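Flavin prenyltransferase PAD1, mitochondrial (PDB 6QLG) probably catalyses metal-independent transfer of a dimethylallyl group to N5 and C6 of reduced FMN, making the prenylated flavin cofactor used by ferulic acid decarboxylase. Local coordinates at residues V45-A50 and V122-M127; T129-H134 and L170-E175; L156-R161 and A179-F184. One frame throughout, in Å; residues are numbered along the deposited sequence.

Contact 1 of 3, residues V45-A50 and V122-M127; sequences VAMTGA and VVPCSM. With FMN (flavin mononucleotide), chain M.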
loop_
_atom_site.group_PDB
_atom_site.type_symbol
_atom_site.label_atom_id
_atom_site.label_comp_id
_atom_site.label_asym_id
_atom_site.label_seq_id
_atom_site.Cartn_x
_atom_site.Cartn_y
_atom_site.Cartn_z
ATOM N N VAL B 45 -33.287 -1.498 12.245
ATOM C CA VAL B 45 -32.823 -0.424 13.115
ATOM C C VAL B 45 -32.069 -1.068 14.269
ATOM O O VAL B 45 -32.655 -1.801 15.074
ATOM C CB VAL B 45 -33.981 0.444 13.624
ATOM C CG1 VAL B 45 -33.453 1.556 14.518
ATOM C CG2 VAL B 45 -34.775 1.012 12.453
ATOM N N ALA B 46 -30.771 -0.800 14.354
ATOM C CA ALA B 46 -29.928 -1.338 15.411
ATOM C C ALA B 46 -29.448 -0.202 16.302
ATOM O O ALA B 46 -28.976 0.826 15.806
ATOM C CB ALA B 46 -28.736 -2.102 14.830
ATOM N N MET B 47 -29.579 -0.387 17.610
ATOM C CA MET B 47 -29.095 0.571 18.593
ATOM C C MET B 47 -27.965 -0.062 19.392
ATOM O O MET B 47 -28.064 -1.221 19.810
ATOM C CB MET B 47 -30.222 1.020 19.531
ATOM C CG MET B 47 -31.429 1.615 18.811
ATOM S SD MET B 47 -32.668 2.330 19.922
ATOM C CE MET B 47 -31.667 3.500 20.840
ATOM N N THR B 48 -26.889 0.695 19.586
ATOM C CA THR B 48 -25.730 0.252 20.346
ATOM C C THR B 48 -25.458 1.229 21.484
ATOM O O THR B 48 -26.075 2.293 21.588
ATOM C CB THR B 48 -24.484 0.116 19.454
ATOM O OG1 THR B 48 -24.077 1.408 18.986
ATOM C CG2 THR B 48 -24.767 -0.784 18.261
ATOM N N GLY B 49 -24.505 0.858 22.336
ATOM C CA GLY B 49 -24.240 1.591 23.558
ATOM C C GLY B 49 -23.402 2.847 23.414
ATOM O O GLY B 49 -22.619 3.177 24.310
ATOM N N ALA B 50 -23.540 3.553 22.300
ATOM C CA ALA B 50 -22.986 4.893 22.187
ATOM C C ALA B 50 -24.000 5.898 22.716
ATOM O O ALA B 50 -25.212 5.678 22.639
ATOM C CB ALA B 50 -22.625 5.224 20.739
ATOM N N VAL B 122 -27.486 1.667 11.942
ATOM C CA VAL B 122 -27.019 1.494 13.311
ATOM C C VAL B 122 -26.950 2.883 13.932
ATOM O O VAL B 122 -26.096 3.697 13.563
ATOM C CB VAL B 122 -25.661 0.780 13.367
ATOM C CG1 VAL B 122 -25.281 0.472 14.807
ATOM C CG2 VAL B 122 -25.699 -0.501 12.538
ATOM N N VAL B 123 -27.855 3.165 14.864
ATOM C CA VAL B 123 -28.018 4.522 15.380
ATOM C C VAL B 123 -28.405 4.481 16.856
ATOM O O VAL B 123 -29.475 3.960 17.204
ATOM C CB VAL B 123 -29.051 5.303 14.549
ATOM C CG1 VAL B 123 -30.316 4.469 14.318
ATOM C CG2 VAL B 123 -29.390 6.624 15.223
ATOM N N PRO B 124 -27.556 4.980 17.764
ATOM C CA PRO B 124 -26.195 5.421 17.440
ATOM C C PRO B 124 -25.262 4.221 17.316
ATOM O O PRO B 124 -25.617 3.135 17.782
ATOM C CB PRO B 124 -25.821 6.298 18.632
ATOM C CG PRO B 124 -26.581 5.692 19.771
ATOM C CD PRO B 124 -27.873 5.172 19.191
ATOM N N CYS B 125 -24.102 4.403 16.694
ATOM C CA CYS B 125 -23.163 3.314 16.460
ATOM C C CYS B 125 -21.901 3.554 17.277
ATOM O O CYS B 125 -21.205 4.556 17.074
ATOM C CB CYS B 125 -22.825 3.186 14.975
ATOM S SG CYS B 125 -21.744 1.785 14.604
ATOM N N SER B 126 -21.609 2.635 18.192
ATOM C CA SER B 126 -20.400 2.726 18.992
ATOM C C SER B 126 -19.175 2.365 18.155
ATOM O O SER B 126 -19.274 1.781 17.072
ATOM C CB SER B 126 -20.488 1.799 20.202
ATOM O OG SER B 126 -20.469 0.440 19.793
ATOM N N MET B 127 -18.000 2.724 18.683
ATOM C CA MET B 127 -16.754 2.330 18.036
ATOM C C MET B 127 -16.565 0.821 18.075
ATOM O O MET B 127 -16.004 0.242 17.138
ATOM C CB MET B 127 -15.570 3.036 18.701
ATOM C CG MET B 127 -15.596 4.553 18.575
ATOM S SD MET B 127 -15.567 5.133 16.864
ATOM C CE MET B 127 -17.311 5.447 16.543
HETATM N N1 FMN M . -18.617 4.117 22.991
HETATM C C2 FMN M . -18.393 4.826 21.829
HETATM O O2 FMN M . -17.703 4.336 20.943
HETATM N N3 FMN M . -18.944 6.078 21.672
HETATM C C4 FMN M . -19.719 6.617 22.682
HETATM O O4 FMN M . -20.222 7.737 22.563
HETATM C C4A FMN M . -19.949 5.910 23.854
HETATM N N5 FMN M . -20.728 6.471 24.849
HETATM C C5A FMN M . -20.969 5.779 26.022
HETATM C C6 FMN M . -21.759 6.341 27.031
HETATM C C7 FMN M . -22.008 5.655 28.218
HETATM C C7M FMN M . -22.859 6.276 29.293
HETATM C C8 FMN M . -21.455 4.384 28.383
HETATM C C8M FMN M . -21.702 3.615 29.653
HETATM C C9 FMN M . -20.663 3.829 27.371
HETATM C C9A FMN M . -20.415 4.514 26.186
HETATM N N10 FMN M . -19.638 3.950 25.175
HETATM C C10 FMN M . -19.391 4.651 24.007
HETATM C "C1'" FMN M . -19.015 2.592 25.352
HETATM C "C2'" FMN M . -19.790 1.415 24.758
HETATM O "O2'" FMN M . -21.048 1.286 25.386
HETATM C "C3'" FMN M . -18.965 0.141 24.947
HETATM O "O3'" FMN M . -17.805 0.221 24.148
HETATM C "C4'" FMN M . -19.732 -1.126 24.590
HETATM O "O4'" FMN M . -18.847 -2.224 24.567
HETATM C "C5'" FMN M . -20.394 -1.019 23.226
HETATM O "O5'" FMN M . -21.199 -2.162 23.057
HETATM P P FMN M . -22.279 -2.248 21.870
HETATM O O1P FMN M . -22.546 -3.698 21.553
HETATM O O2P FMN M . -23.551 -1.583 22.336
HETATM O O3P FMN M . -21.766 -1.571 20.619
#
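The FMN site sits at the C-terminal edge of the parallel sheet, where the loop after strand 42-47 meets the corner of strand 119-125 at T48 and P124. Upstream the two run as parallel strands: V123 N donates to A46 O (2.8 Å), and A46 CB packs on V122 CG2. The peptide before P124 is cis, and past this corner a side chain joins the backbone in bridging the strands. T48 holds OG1 between its backbone N and carbonyl carbon (chi1 67°), which points the hydroxyl at the 122-127 segment; it donates to P124 O (2.6 Å), tilted 30° from that carbonyl's plane, and accepts from S126 N at 2.9 Å. P124 O also accepts a longer bond from T48 N (3.3 Å), almost in line with its C=O. The same rotation turns T48 CG2 onto V122 CG1 (3.7 Å). G49 N meets FMN O2P (2.6 Å), S126 OG donates to O3P at 2.5 Å, and M127 N gives a nearly straight bond to flavin O2 (2.8 Å). S126 also N-caps helix 127-135 by accepting from T129 N. Loops and a helix N-terminus around FMN past parallel strands fit the Rossmann-like fold of UbiX/PAD1 flavoproteins.

Contact 2 of 3, residues T129-H134 and L170-E175; sequences TLAAIH and LRNMLE. With FMN (flavin mononucleotide), chain M.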
loop_
_atom_site.group_PDB
_atom_site.type_symbol
_atom_site.label_atom_id
_atom_site.label_comp_id
_atom_site.label_asym_id
_atom_site.label_seq_id
_atom_site.Cartn_x
_atom_site.Cartn_y
_atom_site.Cartn_z
ATOM N N THR B 129 -18.950 -1.519 17.865
ATOM C CA THR B 129 -19.751 -2.133 16.809
ATOM C C THR B 129 -19.227 -1.754 15.428
ATOM O O THR B 129 -19.224 -2.584 14.510
ATOM C CB THR B 129 -21.222 -1.741 16.976
ATOM O OG1 THR B 129 -21.779 -2.471 18.077
ATOM C CG2 THR B 129 -22.022 -2.057 15.722
ATOM N N LEU B 130 -18.765 -0.510 15.262
ATOM C CA LEU B 130 -18.065 -0.140 14.034
ATOM C C LEU B 130 -16.882 -1.067 13.777
ATOM O O LEU B 130 -16.636 -1.479 12.637
ATOM C CB LEU B 130 -17.596 1.315 14.114
ATOM C CG LEU B 130 -16.447 1.714 13.179
ATOM C CD1 LEU B 130 -16.902 1.737 11.720
ATOM C CD2 LEU B 130 -15.854 3.057 13.575
ATOM N N ALA B 131 -16.146 -1.419 14.833
ATOM C CA ALA B 131 -14.989 -2.293 14.671
ATOM C C ALA B 131 -15.407 -3.726 14.377
ATOM O O ALA B 131 -14.747 -4.421 13.593
ATOM C CB ALA B 131 -14.120 -2.241 15.922
ATOM N N ALA B 132 -16.483 -4.196 15.013
ATOM C CA ALA B 132 -16.998 -5.527 14.706
ATOM C C ALA B 132 -17.369 -5.643 13.234
ATOM O O ALA B 132 -17.060 -6.649 12.584
ATOM C CB ALA B 132 -18.207 -5.841 15.592
ATOM N N ILE B 133 -18.017 -4.613 12.687
ATOM C CA ILE B 133 -18.419 -4.646 11.285
ATOM C C ILE B 133 -17.201 -4.541 10.375
ATOM O O ILE B 133 -17.093 -5.262 9.375
ATOM C CB ILE B 133 -19.444 -3.531 11.005
ATOM C CG1 ILE B 133 -20.705 -3.753 11.842
ATOM C CG2 ILE B 133 -19.790 -3.479 9.525
ATOM C CD1 ILE B 133 -21.630 -2.553 11.886
ATOM N N HIS B 134 -16.266 -3.647 10.704
ATOM C CA HIS B 134 -15.059 -3.503 9.895
ATOM C C HIS B 134 -14.228 -4.780 9.907
ATOM O O HIS B 134 -13.767 -5.246 8.858
ATOM C CB HIS B 134 -14.227 -2.321 10.393
ATOM C CG HIS B 134 -12.838 -2.288 9.835
ATOM N ND1 HIS B 134 -11.778 -2.934 10.435
ATOM C CD2 HIS B 134 -12.336 -1.693 8.726
ATOM C CE1 HIS B 134 -10.684 -2.738 9.721
ATOM N NE2 HIS B 134 -10.994 -1.988 8.679
ATOM N N LEU B 170 -10.576 6.017 12.591
ATOM C CA LEU B 170 -10.619 6.557 11.237
ATOM C C LEU B 170 -10.300 5.490 10.201
ATOM O O LEU B 170 -10.900 5.472 9.120
ATOM C CB LEU B 170 -9.656 7.740 11.118
ATOM C CG LEU B 170 -10.236 9.023 11.720
ATOM C CD1 LEU B 170 -9.188 10.112 11.824
ATOM C CD2 LEU B 170 -11.427 9.493 10.894
ATOM N N ARG B 171 -9.363 4.590 10.509
ATOM C CA ARG B 171 -9.094 3.477 9.605
ATOM C C ARG B 171 -10.323 2.590 9.454
ATOM O O ARG B 171 -10.674 2.183 8.340
ATOM C CB ARG B 171 -7.900 2.661 10.104
ATOM C CG ARG B 171 -7.671 1.370 9.327
ATOM C CD ARG B 171 -7.025 0.296 10.188
ATOM N NE ARG B 171 -7.967 -0.308 11.125
ATOM C CZ ARG B 171 -7.634 -0.766 12.329
ATOM N NH1 ARG B 171 -6.377 -0.690 12.746
ATOM N NH2 ARG B 171 -8.558 -1.302 13.117
ATOM N N ASN B 172 -10.995 2.281 10.567
ATOM C CA ASN B 172 -12.210 1.479 10.497
ATOM C C ASN B 172 -13.284 2.181 9.677
ATOM O O ASN B 172 -13.977 1.544 8.874
ATOM C CB ASN B 172 -12.718 1.173 11.905
ATOM C CG ASN B 172 -11.835 0.184 12.639
ATOM O OD1 ASN B 172 -10.896 -0.369 12.066
ATOM N ND2 ASN B 172 -12.132 -0.045 13.915
ATOM N N MET B 173 -13.426 3.498 9.849
ATOM C CA MET B 173 -14.428 4.244 9.092
ATOM C C MET B 173 -14.106 4.251 7.603
ATOM O O MET B 173 -14.982 3.998 6.769
ATOM C CB MET B 173 -14.526 5.675 9.616
ATOM C CG MET B 173 -15.222 5.813 10.959
ATOM S SD MET B 173 -15.114 7.504 11.569
ATOM C CE MET B 173 -15.849 7.318 13.195
ATOM N N LEU B 174 -12.854 4.556 7.252
ATOM C CA LEU B 174 -12.475 4.620 5.844
ATOM C C LEU B 174 -12.655 3.268 5.167
ATOM O O LEU B 174 -13.237 3.177 4.079
ATOM C CB LEU B 174 -11.027 5.098 5.705
ATOM C CG LEU B 174 -10.453 5.055 4.284
ATOM C CD1 LEU B 174 -11.199 6.020 3.366
ATOM C CD2 LEU B 174 -8.960 5.356 4.282
ATOM N N GLU B 175 -12.174 2.199 5.806
ATOM C CA GLU B 175 -12.170 0.893 5.160
ATOM C C GLU B 175 -13.555 0.255 5.129
ATOM O O GLU B 175 -13.875 -0.460 4.173
ATOM C CB GLU B 175 -11.152 -0.023 5.847
ATOM C CG GLU B 175 -9.705 0.394 5.549
ATOM C CD GLU B 175 -8.658 -0.498 6.197
ATOM O OE1 GLU B 175 -9.028 -1.471 6.889
ATOM O OE2 GLU B 175 -7.455 -0.217 6.018
HETATM N N1 FMN M . -18.617 4.117 22.991
HETATM C C2 FMN M . -18.393 4.826 21.829
HETATM O O2 FMN M . -17.703 4.336 20.943
HETATM N N3 FMN M . -18.944 6.078 21.672
HETATM C C4 FMN M . -19.719 6.617 22.682
HETATM O O4 FMN M . -20.222 7.737 22.563
HETATM C C4A FMN M . -19.949 5.910 23.854
HETATM N N5 FMN M . -20.728 6.471 24.849
HETATM C C5A FMN M . -20.969 5.779 26.022
HETATM C C6 FMN M . -21.759 6.341 27.031
HETATM C C7 FMN M . -22.008 5.655 28.218
HETATM C C7M FMN M . -22.859 6.276 29.293
HETATM C C8 FMN M . -21.455 4.384 28.383
HETATM C C8M FMN M . -21.702 3.615 29.653
HETATM C C9 FMN M . -20.663 3.829 27.371
HETATM C C9A FMN M . -20.415 4.514 26.186
HETATM N N10 FMN M . -19.638 3.950 25.175
HETATM C C10 FMN M . -19.391 4.651 24.007
HETATM C "C1'" FMN M . -19.015 2.592 25.352
HETATM C "C2'" FMN M . -19.790 1.415 24.758
HETATM O "O2'" FMN M . -21.048 1.286 25.386
HETATM C "C3'" FMN M . -18.965 0.141 24.947
HETATM O "O3'" FMN M . -17.805 0.221 24.148
HETATM C "C4'" FMN M . -19.732 -1.126 24.590
HETATM O "O4'" FMN M . -18.847 -2.224 24.567
HETATM C "C5'" FMN M . -20.394 -1.019 23.226
HETATM O "O5'" FMN M . -21.199 -2.162 23.057
HETATM P P FMN M . -22.279 -2.248 21.870
HETATM O O1P FMN M . -22.546 -3.698 21.553
HETATM O O2P FMN M . -23.551 -1.583 22.336
HETATM O O3P FMN M . -21.766 -1.571 20.619
#
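H134 and E175 make the one direct hydrogen bond between the segments 129-134 and 170-175, NE2 donating to OE1 over 2.7 Å. The carboxylate oxygen lies in the imidazole plane but is met on its anti side, 26° out of the carboxylate plane, so the bond is well directed for the ring and less so for the acid. H134 reaches across to the other helix because its CG swings anti to the backbone N (chi1 167°), and its ring lies over N172. The CA of N172 sits over a ring face, 4.0 Å from the centroid, as a CH-pi contact. OD1 of N172 stands above that ring too, displaced toward the rim, 3.2 Å from ND1 but too poorly angled to bond with it. That oxygen is instead held by R171, through NH2 (2.7 Å) and weakly through NE, which helps fix the amide's rotation and leaves ND2 beside the CB of A131.

Helices 127-135 and 167-178 follow successive strands of the Rossmann-like sheet, and these short segments cross at 50° with axes 9.5 Å apart. Nearer the sheet the contact turns apolar: L130 sets CG against N172 CB and CD2 against M173 CG (3.9 Å), the leucine and methionine chains crossing at about a right angle. At the start of the first helix, T129 OG1 donates to FMN O3P (2.7 Å). Outside the pair, N172 ND2 donates to S135 O of a neighbouring subunit and R171 NH2 to H134 O of that same subunit, tying the polar cluster into the oligomer.

Contact 3 of 3, residues L156-R161 and A179-F184; sequences LVLVAR and AGAVIF. With FMN (flavin mononucleotide), chain M; DMA (dimethylallyl diphosphate), chain J.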
loop_
_atom_site.group_PDB
_atom_site.type_symbol
_atom_site.label_atom_id
_atom_site.label_comp_id
_atom_site.label_asym_id
_atom_site.label_seq_id
_atom_site.Cartn_x
_atom_site.Cartn_y
_atom_site.Cartn_z
ATOM N N LEU B 156 -26.223 0.411 4.141
ATOM C CA LEU B 156 -25.907 0.289 5.560
ATOM C C LEU B 156 -25.365 1.624 6.047
ATOM O O LEU B 156 -24.328 2.088 5.563
ATOM C CB LEU B 156 -24.888 -0.829 5.810
ATOM C CG LEU B 156 -24.320 -0.922 7.231
ATOM C CD1 LEU B 156 -25.409 -1.294 8.233
ATOM C CD2 LEU B 156 -23.169 -1.916 7.297
ATOM N N VAL B 157 -26.059 2.233 7.005
ATOM C CA VAL B 157 -25.689 3.535 7.550
ATOM C C VAL B 157 -25.266 3.349 9.000
ATOM O O VAL B 157 -26.020 2.795 9.808
ATOM C CB VAL B 157 -26.844 4.545 7.439
ATOM C CG1 VAL B 157 -26.460 5.864 8.096
ATOM C CG2 VAL B 157 -27.222 4.762 5.981
ATOM N N LEU B 158 -24.062 3.811 9.326
ATOM C CA LEU B 158 -23.521 3.733 10.678
ATOM C C LEU B 158 -23.437 5.145 11.241
ATOM O O LEU B 158 -22.596 5.942 10.809
ATOM C CB LEU B 158 -22.147 3.062 10.684
ATOM C CG LEU B 158 -22.000 1.721 9.967
ATOM C CD1 LEU B 158 -20.575 1.208 10.105
ATOM C CD2 LEU B 158 -22.986 0.710 10.515
ATOM N N VAL B 159 -24.302 5.454 12.205
ATOM C CA VAL B 159 -24.243 6.736 12.898
ATOM C C VAL B 159 -23.158 6.646 13.964
ATOM O O VAL B 159 -23.447 6.593 15.166
ATOM C CB VAL B 159 -25.613 7.117 13.493
ATOM C CG1 VAL B 159 -25.591 8.542 14.038
ATOM C CG2 VAL B 159 -26.698 6.979 12.431
ATOM N N ALA B 160 -21.899 6.622 13.524
ATOM C CA ALA B 160 -20.767 6.366 14.410
ATOM C C ALA B 160 -20.477 7.601 15.252
ATOM O O ALA B 160 -20.121 8.655 14.715
ATOM C CB ALA B 160 -19.538 5.969 13.595
ATOM N N ARG B 161 -20.610 7.472 16.568
ATOM C CA ARG B 161 -20.484 8.601 17.481
ATOM C C ARG B 161 -19.276 8.383 18.383
ATOM O O ARG B 161 -19.247 7.436 19.178
ATOM C CB ARG B 161 -21.759 8.779 18.302
ATOM C CG ARG B 161 -21.837 10.115 19.007
ATOM C CD ARG B 161 -21.312 10.016 20.426
ATOM N NE ARG B 161 -21.046 11.329 21.006
ATOM C CZ ARG B 161 -20.042 11.586 21.838
ATOM N NH1 ARG B 161 -19.865 12.810 22.315
ATOM N NH2 ARG B 161 -19.208 10.616 22.189
ATOM N N ALA B 179 -15.909 -0.760 1.814
ATOM C CA ALA B 179 -16.677 -1.995 1.727
ATOM C C ALA B 179 -18.161 -1.757 1.471
ATOM O O ALA B 179 -18.893 -2.727 1.245
ATOM C CB ALA B 179 -16.503 -2.819 3.006
ATOM N N GLY B 180 -18.624 -0.510 1.512
ATOM C CA GLY B 180 -19.990 -0.174 1.145
ATOM C C GLY B 180 -20.798 0.551 2.204
ATOM O O GLY B 180 -21.915 0.999 1.900
ATOM N N ALA B 181 -20.307 0.695 3.432
ATOM C CA ALA B 181 -21.094 1.350 4.466
ATOM C C ALA B 181 -20.995 2.868 4.345
ATOM O O ALA B 181 -20.101 3.411 3.691
ATOM C CB ALA B 181 -20.638 0.908 5.858
ATOM N N VAL B 182 -21.935 3.555 4.990
ATOM C CA VAL B 182 -21.975 5.013 5.027
ATOM C C VAL B 182 -21.774 5.454 6.469
ATOM O O VAL B 182 -22.553 5.080 7.355
ATOM C CB VAL B 182 -23.295 5.562 4.465
ATOM C CG1 VAL B 182 -23.330 7.082 4.585
ATOM C CG2 VAL B 182 -23.483 5.124 3.017
ATOM N N ILE B 183 -20.736 6.250 6.706
ATOM C CA ILE B 183 -20.457 6.800 8.028
ATOM C C ILE B 183 -21.209 8.119 8.169
ATOM O O ILE B 183 -21.004 9.047 7.380
ATOM C CB ILE B 183 -18.948 7.000 8.241
ATOM C CG1 ILE B 183 -18.195 5.680 8.044
ATOM C CG2 ILE B 183 -18.672 7.580 9.626
ATOM C CD1 ILE B 183 -18.613 4.586 9.010
ATOM N N PHE B 184 -22.080 8.205 9.178
ATOM C CA PHE B 184 -22.899 9.390 9.434
ATOM C C PHE B 184 -22.642 9.860 10.861
ATOM O O PHE B 184 -23.391 9.503 11.784
ATOM C CB PHE B 184 -24.385 9.092 9.212
ATOM C CG PHE B 184 -25.267 10.324 9.164
ATOM C CD1 PHE B 184 -25.541 11.055 10.313
ATOM C CD2 PHE B 184 -25.832 10.739 7.969
ATOM C CE1 PHE B 184 -26.349 12.182 10.267
ATOM C CE2 PHE B 184 -26.644 11.865 7.917
ATOM C CZ PHE B 184 -26.900 12.585 9.069
HETATM N N1 FMN M . -18.617 4.117 22.991
HETATM C C2 FMN M . -18.393 4.826 21.829
HETATM O O2 FMN M . -17.703 4.336 20.943
HETATM N N3 FMN M . -18.944 6.078 21.672
HETATM C C4 FMN M . -19.719 6.617 22.682
HETATM O O4 FMN M . -20.222 7.737 22.563
HETATM C C4A FMN M . -19.949 5.910 23.854
HETATM N N5 FMN M . -20.728 6.471 24.849
HETATM C C5A FMN M . -20.969 5.779 26.022
HETATM C C6 FMN M . -21.759 6.341 27.031
HETATM C C7 FMN M . -22.008 5.655 28.218
HETATM C C7M FMN M . -22.859 6.276 29.293
HETATM C C8 FMN M . -21.455 4.384 28.383
HETATM C C8M FMN M . -21.702 3.615 29.653
HETATM C C9 FMN M . -20.663 3.829 27.371
HETATM C C9A FMN M . -20.415 4.514 26.186
HETATM N N10 FMN M . -19.638 3.950 25.175
HETATM C C10 FMN M . -19.391 4.651 24.007
HETATM C "C1'" FMN M . -19.015 2.592 25.352
HETATM C "C2'" FMN M . -19.790 1.415 24.758
HETATM O "O2'" FMN M . -21.048 1.286 25.386
HETATM C "C3'" FMN M . -18.965 0.141 24.947
HETATM O "O3'" FMN M . -17.805 0.221 24.148
HETATM C "C4'" FMN M . -19.732 -1.126 24.590
HETATM O "O4'" FMN M . -18.847 -2.224 24.567
HETATM C "C5'" FMN M . -20.394 -1.019 23.226
HETATM O "O5'" FMN M . -21.199 -2.162 23.057
HETATM P P FMN M . -22.279 -2.248 21.870
HETATM O O1P FMN M . -22.546 -3.698 21.553
HETATM O O2P FMN M . -23.551 -1.583 22.336
HETATM O O3P FMN M . -21.766 -1.571 20.619
HETATM C C1 DMA J . -18.094 8.064 26.993
HETATM O O1 DMA J . -16.741 8.399 26.907
HETATM C C2 DMA J . -18.245 6.905 27.962
HETATM C C3 DMA J . -18.875 7.106 29.091
HETATM C C4 DMA J . -19.014 5.938 30.054
HETATM C C5 DMA J . -19.454 8.482 29.419
HETATM P PA DMA J . -16.350 9.467 25.729
HETATM O O1A DMA J . -14.893 9.857 25.852
HETATM O O2A DMA J . -16.586 8.733 24.428
HETATM O O3A DMA J . -17.351 10.777 25.910
HETATM P PB DMA J . -17.006 12.309 25.391
HETATM O O1B DMA J . -16.423 12.235 23.996
HETATM O O2B DMA J . -16.011 13.013 26.287
HETATM O O3B DMA J . -18.277 13.128 25.385
HETATM O O HOH W 1 -24.337 1.041 2.115
#
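L156 opens the pairing with A181 and V182: its carbonyl O accepts from V182 N (2.9 Å), while CD2 rests on the CB of A181. Just before A181, G180 ends helix 167-178 in a Schellman motif. V157 pairs with V182, and its CG1, anti to the backbone N (chi1 176°), comes alongside the CB of F184 at 4.0 Å. L158 bonds through both its N and its O, N to V182 O (2.8 Å) and O from F184 N (2.8 Å). On the face shared with I183, the CD1 atoms of the two residues meet at 4.1 Å. V159, centre of an inverse gamma turn, ends the regular pairing with a CA-H...O contact to F184 O. The CB of A160 lies near I183 CG2. R161 then leaves the sheet for the ligands: its O accepts from FMN N3 (2.9 Å), and NH2 donates to FMN O4 (3.1 Å), while the NH1 bond to DMA O3B is weak. Parallel strands joined through helix 167-178 form a beta-alpha-beta crossover, whose first strand delivers R161 to the pocket where flavin and dimethylallyl diphosphate meet.

Overall arrangement
Contacts 1 and 3 belong to one parallel sheet, centres 10 Å apart; strands 119-125 and 155-160 are neighbours in it, probably hydrogen-bonded from V122 N to V157 O (2.8 Å) and from C125 N to V159 O (2.7 Å). Contact 2 covers one side of this sheet, its centre 9 Å from that of contact 3: L130 CD1 packs on L158 CD1 at 4.0 Å, and M173 CE lies 3.9 Å from A160 CB. Contacts 1 and 2 meet beside the phosphate, with T48 CG2 3.4 Å from T129 OG1. All three touch FMN: contact 1 at phosphate, ribityl and flavin, contact 2 at phosphate, contact 3 at the flavin ring, R161 also reaching dimethylallyl diphosphate weakly.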